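Local structure of putative glucoamylase (Bacteroides caccae ATCC 43185, 4QT9) at residues A[34-39]-A[74-79]; A[30-35]-A[396-401]. The protein is a putative glucoamylase that probably hydrolyses glycosidic bonds in carbohydrates. All blocks are in the same frame, centred on the assembly; numbering follows the deposited sequence. Where two conformers were deposited one is given.

How the contacts relate
Both contacts are buried and both use helix 21-37, which meets helix 67-83 in contact 1 and helix 392-406 in contact 2. Their centres lie about 7 Å apart, and they touch: Phe36 CZ comes within 3.5 Å of Gly396 N, and Ala76 CB within 3.8 Å of Ala399 CB, so three helices converge on one patch of the core. Contact 1 is the larger and aromatic, setting a phenylalanine and a tryptophan against alanine and isoleucine. Contact 2 is not aromatic: a threonine's branches meet an alanine and the short branch of an isoleucine. Neither has a hydrogen bond between its segments; Thr32 OG1 bonds to Val28 O, and the Phe36 and Trp37 carbonyls to Arg94.

Contact 1 (A[34-39]-A[74-79]); sequences LYFWEG and IMAILA
Phe36 and Trp37, late in helix 21-37, reach the side of helix 67-83 that carries Ala76 and Ile77. CG of Phe36 stands anti to its own carbonyl carbon (chi1 -62°), which brings the ring to Ala76, while CB, directed at helix 67-83 by the backbone, meets Ile77. Ala76 CB approaches the ring obliquely and lies 3.7 Å from Phe36 CD2, with CE2 somewhat farther off. One face of the same ring is occupied from within its own helix by Tyr35, whose CD1 sits 3.3 Å above the ring plane. Ile77 sends one branch to each of the two aromatic residues. The CG1 branch runs to Phe36: CG1 is 4.0 Å from Phe36 CB, and the terminal CD1 reaches to 3.9 Å from Phe36 O, a carbonyl that also accepts a hydrogen bond from Arg94. The CG2 branch, anti to the Ile77 backbone N, meets the indole of Trp37 at its edge and near its plane, 4.0 Å from CZ3, the two side chains crossing at about a right angle. Trp37 also makes a cation-pi contact with Arg94, so this arginine of helix 88-104 borders the same group of side chains. An alanine at Ile77 would keep neither branch and would probably open a gap between Phe36 CB and the indole edge, leaving Trp37 without its apolar neighbour on helix 67-83. The contact joins an early helix to helix 67-83 by apolar packing within the alpha/alpha toroid fold of this protein.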
# COMPACT_ATOMS: atom_id res chain seq x y z
N LEU A 34 -11.42 -9.69 7.31
CA LEU A 34 -11.74 -9.63 8.74
C LEU A 34 -10.70 -8.82 9.56
O LEU A 34 -11.11 -8.27 10.59
CB LEU A 34 -11.93 -11.02 9.35
CG LEU A 34 -13.10 -11.85 8.82
CD1 LEU A 34 -13.23 -13.12 9.62
CD2 LEU A 34 -14.40 -11.09 8.85
N TYR A 35 -9.41 -8.68 9.07
CA TYR A 35 -8.41 -7.81 9.74
C TYR A 35 -8.99 -6.40 9.83
O TYR A 35 -8.83 -5.72 10.84
CB TYR A 35 -7.01 -7.76 8.99
CG TYR A 35 -5.97 -6.83 9.63
CD1 TYR A 35 -5.98 -5.46 9.39
CD2 TYR A 35 -5.07 -7.31 10.57
CE1 TYR A 35 -5.13 -4.59 10.07
CE2 TYR A 35 -4.13 -6.46 11.19
CZ TYR A 35 -4.18 -5.09 10.95
OH TYR A 35 -3.31 -4.24 11.60
N PHE A 36 -9.58 -5.94 8.74
CA PHE A 36 -10.06 -4.57 8.64
C PHE A 36 -11.49 -4.42 9.14
O PHE A 36 -11.84 -3.34 9.63
CB PHE A 36 -9.91 -4.07 7.21
CG PHE A 36 -8.46 -4.07 6.79
CD1 PHE A 36 -7.57 -3.12 7.30
CD2 PHE A 36 -7.96 -5.07 5.95
CE1 PHE A 36 -6.21 -3.16 6.95
CE2 PHE A 36 -6.60 -5.10 5.60
CZ PHE A 36 -5.74 -4.14 6.11
N TRP A 37 -12.30 -5.48 9.06
CA TRP A 37 -13.67 -5.45 9.54
C TRP A 37 -13.72 -5.64 11.06
O TRP A 37 -14.17 -4.73 11.77
CB TRP A 37 -14.56 -6.49 8.82
CG TRP A 37 -16.01 -6.23 9.09
CD1 TRP A 37 -16.81 -6.88 9.98
CD2 TRP A 37 -16.76 -5.09 8.63
NE1 TRP A 37 -18.04 -6.26 10.05
CE2 TRP A 37 -18.03 -5.16 9.24
CE3 TRP A 37 -16.48 -4.02 7.76
CZ2 TRP A 37 -19.03 -4.22 8.97
CZ3 TRP A 37 -17.46 -3.09 7.51
CH2 TRP A 37 -18.73 -3.20 8.10
N GLU A 38 -13.26 -6.81 11.56
CA GLU A 38 -13.28 -7.18 12.97
C GLU A 38 -12.09 -6.62 13.74
O GLU A 38 -12.25 -6.28 14.90
CB GLU A 38 -13.33 -8.71 13.12
CG GLU A 38 -14.62 -9.30 12.55
CD GLU A 38 -14.89 -10.78 12.73
OE1 GLU A 38 -13.94 -11.55 13.02
OE2 GLU A 38 -16.07 -11.18 12.55
N GLY A 39 -10.91 -6.53 13.11
CA GLY A 39 -9.70 -6.04 13.77
C GLY A 39 -9.55 -4.53 13.89
O GLY A 39 -8.60 -4.05 14.51
N ILE A 74 -9.60 0.44 3.70
CA ILE A 74 -10.83 1.01 3.17
C ILE A 74 -11.18 0.28 1.82
O ILE A 74 -12.34 -0.09 1.61
CB ILE A 74 -10.57 2.54 3.03
CG1 ILE A 74 -10.99 3.30 4.29
CG2 ILE A 74 -11.11 3.16 1.76
CD1 ILE A 74 -10.26 4.70 4.45
N MSE A 75 -10.14 0.03 0.96
CA MSE A 75 -10.25 -0.68 -0.33
C MSE A 75 -10.58 -2.14 -0.08
O MSE A 75 -11.36 -2.75 -0.80
CB MSE A 75 -8.95 -0.56 -1.14
CG MSE A 75 -8.72 0.82 -1.68
SE MSE A 75 -6.97 0.92 -2.53
CE MSE A 75 -7.56 1.62 -4.30
N ALA A 76 -10.00 -2.70 0.98
CA ALA A 76 -10.29 -4.07 1.40
C ALA A 76 -11.77 -4.18 1.87
O ALA A 76 -12.45 -5.14 1.53
CB ALA A 76 -9.33 -4.50 2.51
N ILE A 77 -12.28 -3.15 2.58
CA ILE A 77 -13.67 -3.14 3.06
C ILE A 77 -14.63 -2.99 1.84
O ILE A 77 -15.64 -3.70 1.77
CB ILE A 77 -13.84 -2.04 4.12
CG1 ILE A 77 -13.13 -2.44 5.43
CG2 ILE A 77 -15.34 -1.75 4.37
CD1 ILE A 77 -12.98 -1.30 6.54
N LEU A 78 -14.25 -2.14 0.86
CA LEU A 78 -15.00 -1.89 -0.39
C LEU A 78 -15.19 -3.19 -1.19
O LEU A 78 -16.30 -3.51 -1.62
CB LEU A 78 -14.25 -0.83 -1.22
CG LEU A 78 -15.03 0.06 -2.17
CD1 LEU A 78 -16.07 0.89 -1.45
CD2 LEU A 78 -14.09 1.01 -2.83
N ALA A 79 -14.12 -3.97 -1.34
CA ALA A 79 -14.17 -5.28 -2.00
C ALA A 79 -15.12 -6.24 -1.24
O ALA A 79 -15.86 -6.99 -1.88
CB ALA A 79 -12.76 -5.87 -2.07

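Contact 2 (A[30-35]-A[396-401]); sequences RRTFLY and GPIAVM
Helix-to-helix packing within the alpha/alpha toroid brings helix 21-37, near the N-terminus, against helix 392-406, some 360 residues later in the chain. The backbones come close, with Thr32 CA 6.0 Å from Ala399 CA, consistent with the small Thr32 and Ala399 side chains where they come nearest. Thr32 points at the other helix and divides its two branches between two neighbours. Its methyl CG2, anti to the backbone N, touches Ala399 with its flank, 3.9 Å between Thr32 CG2 and Ala399 CB, and it also lies 4.0 Å from Ala399 N. The hydroxyl, anti to the carbonyl carbon (chi1 -52°), hydrogen-bonds through OG1 to Val28 O one turn earlier. This gives the buried hydroxyl a partner in its own helix; its neighbour among residues 396-401 is apolar. Gln395 of helix 392-406 also touches Thr32, while Ala399 packs in addition on Ala76 of helix 67-83 and thus belongs to the meeting point of three helices. Ile398 contributes with its short branch: the Thr32 and Ile398 side chains cross at about a right angle, and Ile398 CG2 rests 4.1 Å from Thr32 OG1.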
# COMPACT_ATOMS: atom_id res chain seq x y z
N ARG A 30 -11.77 -13.56 2.31
CA ARG A 30 -12.71 -13.43 3.43
C ARG A 30 -11.98 -13.20 4.76
O ARG A 30 -12.36 -12.29 5.50
CB ARG A 30 -13.64 -14.64 3.54
CG ARG A 30 -15.10 -14.28 3.32
CD ARG A 30 -16.03 -14.70 4.44
NE ARG A 30 -17.37 -14.10 4.31
CZ ARG A 30 -18.34 -14.57 3.53
NH1 ARG A 30 -18.14 -15.65 2.78
NH2 ARG A 30 -19.52 -13.97 3.49
N ARG A 31 -10.91 -13.97 5.04
CA ARG A 31 -10.17 -13.82 6.29
C ARG A 31 -9.36 -12.52 6.36
O ARG A 31 -9.35 -11.89 7.41
CB ARG A 31 -9.27 -15.03 6.55
CG ARG A 31 -10.08 -16.24 6.99
CD ARG A 31 -9.24 -17.11 7.85
NE ARG A 31 -9.81 -18.44 7.95
CZ ARG A 31 -9.29 -19.43 8.67
NH1 ARG A 31 -8.17 -19.23 9.37
NH2 ARG A 31 -9.87 -20.62 8.70
N THR A 32 -8.70 -12.13 5.27
CA THR A 32 -7.89 -10.89 5.23
C THR A 32 -8.80 -9.68 5.45
O THR A 32 -8.42 -8.76 6.17
CB THR A 32 -7.10 -10.81 3.92
OG1 THR A 32 -6.38 -12.02 3.79
CG2 THR A 32 -6.10 -9.66 3.92
N PHE A 33 -10.01 -9.73 4.87
CA PHE A 33 -11.05 -8.72 5.04
C PHE A 33 -11.37 -8.56 6.54
O PHE A 33 -11.54 -7.43 7.00
CB PHE A 33 -12.32 -9.13 4.26
CG PHE A 33 -13.59 -8.38 4.65
CD1 PHE A 33 -13.84 -7.10 4.16
CD2 PHE A 33 -14.53 -8.97 5.49
CE1 PHE A 33 -15.01 -6.42 4.52
CE2 PHE A 33 -15.70 -8.29 5.85
CZ PHE A 33 -15.93 -7.01 5.37
N LEU A 34 -11.42 -9.69 7.31
CA LEU A 34 -11.74 -9.63 8.74
C LEU A 34 -10.70 -8.82 9.56
O LEU A 34 -11.11 -8.27 10.59
CB LEU A 34 -11.93 -11.02 9.35
CG LEU A 34 -13.10 -11.85 8.82
CD1 LEU A 34 -13.23 -13.12 9.62
CD2 LEU A 34 -14.40 -11.09 8.85
N TYR A 35 -9.41 -8.68 9.07
CA TYR A 35 -8.41 -7.81 9.74
C TYR A 35 -8.99 -6.40 9.83
O TYR A 35 -8.83 -5.72 10.84
CB TYR A 35 -7.01 -7.76 8.99
CG TYR A 35 -5.97 -6.83 9.63
CD1 TYR A 35 -5.98 -5.46 9.39
CD2 TYR A 35 -5.07 -7.31 10.57
CE1 TYR A 35 -5.13 -4.59 10.07
CE2 TYR A 35 -4.13 -6.46 11.19
CZ TYR A 35 -4.18 -5.09 10.95
OH TYR A 35 -3.31 -4.24 11.60
N GLY A 396 -3.44 -5.39 3.86
CA GLY A 396 -4.13 -4.54 2.89
C GLY A 396 -3.91 -4.91 1.45
O GLY A 396 -4.87 -5.24 0.75
N PRO A 397 -2.64 -5.00 0.98
CA PRO A 397 -2.39 -5.32 -0.44
C PRO A 397 -2.83 -6.70 -0.88
O PRO A 397 -3.23 -6.85 -2.03
CB PRO A 397 -0.89 -5.15 -0.55
CG PRO A 397 -0.56 -4.11 0.50
CD PRO A 397 -1.37 -4.62 1.64
N ILE A 398 -2.87 -7.70 0.04
CA ILE A 398 -3.32 -9.06 -0.24
C ILE A 398 -4.78 -9.05 -0.68
O ILE A 398 -5.09 -9.60 -1.73
CB ILE A 398 -3.09 -9.99 0.98
CG1 ILE A 398 -1.57 -10.13 1.26
CG2 ILE A 398 -3.75 -11.36 0.75
CD1 ILE A 398 -1.18 -10.78 2.60
N ALA A 399 -5.68 -8.39 0.12
CA ALA A 399 -7.12 -8.31 -0.15
C ALA A 399 -7.40 -7.53 -1.42
O ALA A 399 -8.21 -7.96 -2.22
CB ALA A 399 -7.83 -7.66 1.00
N VAL A 400 -6.66 -6.46 -1.65
CA VAL A 400 -6.88 -5.58 -2.80
C VAL A 400 -6.36 -6.20 -4.12
O VAL A 400 -7.10 -6.22 -5.11
CB VAL A 400 -6.31 -4.18 -2.50
CG1 VAL A 400 -6.50 -3.23 -3.70
CG2 VAL A 400 -6.99 -3.59 -1.24
N MSE A 401 -5.14 -6.76 -4.11
CA MSE A 401 -4.58 -7.34 -5.33
C MSE A 401 -5.34 -8.61 -5.76
O MSE A 401 -5.52 -8.78 -6.98
CB MSE A 401 -3.09 -7.54 -5.22
CG MSE A 401 -2.37 -6.19 -5.16
SE MSE A 401 -2.76 -5.03 -6.71
CE MSE A 401 -0.86 -4.46 -7.18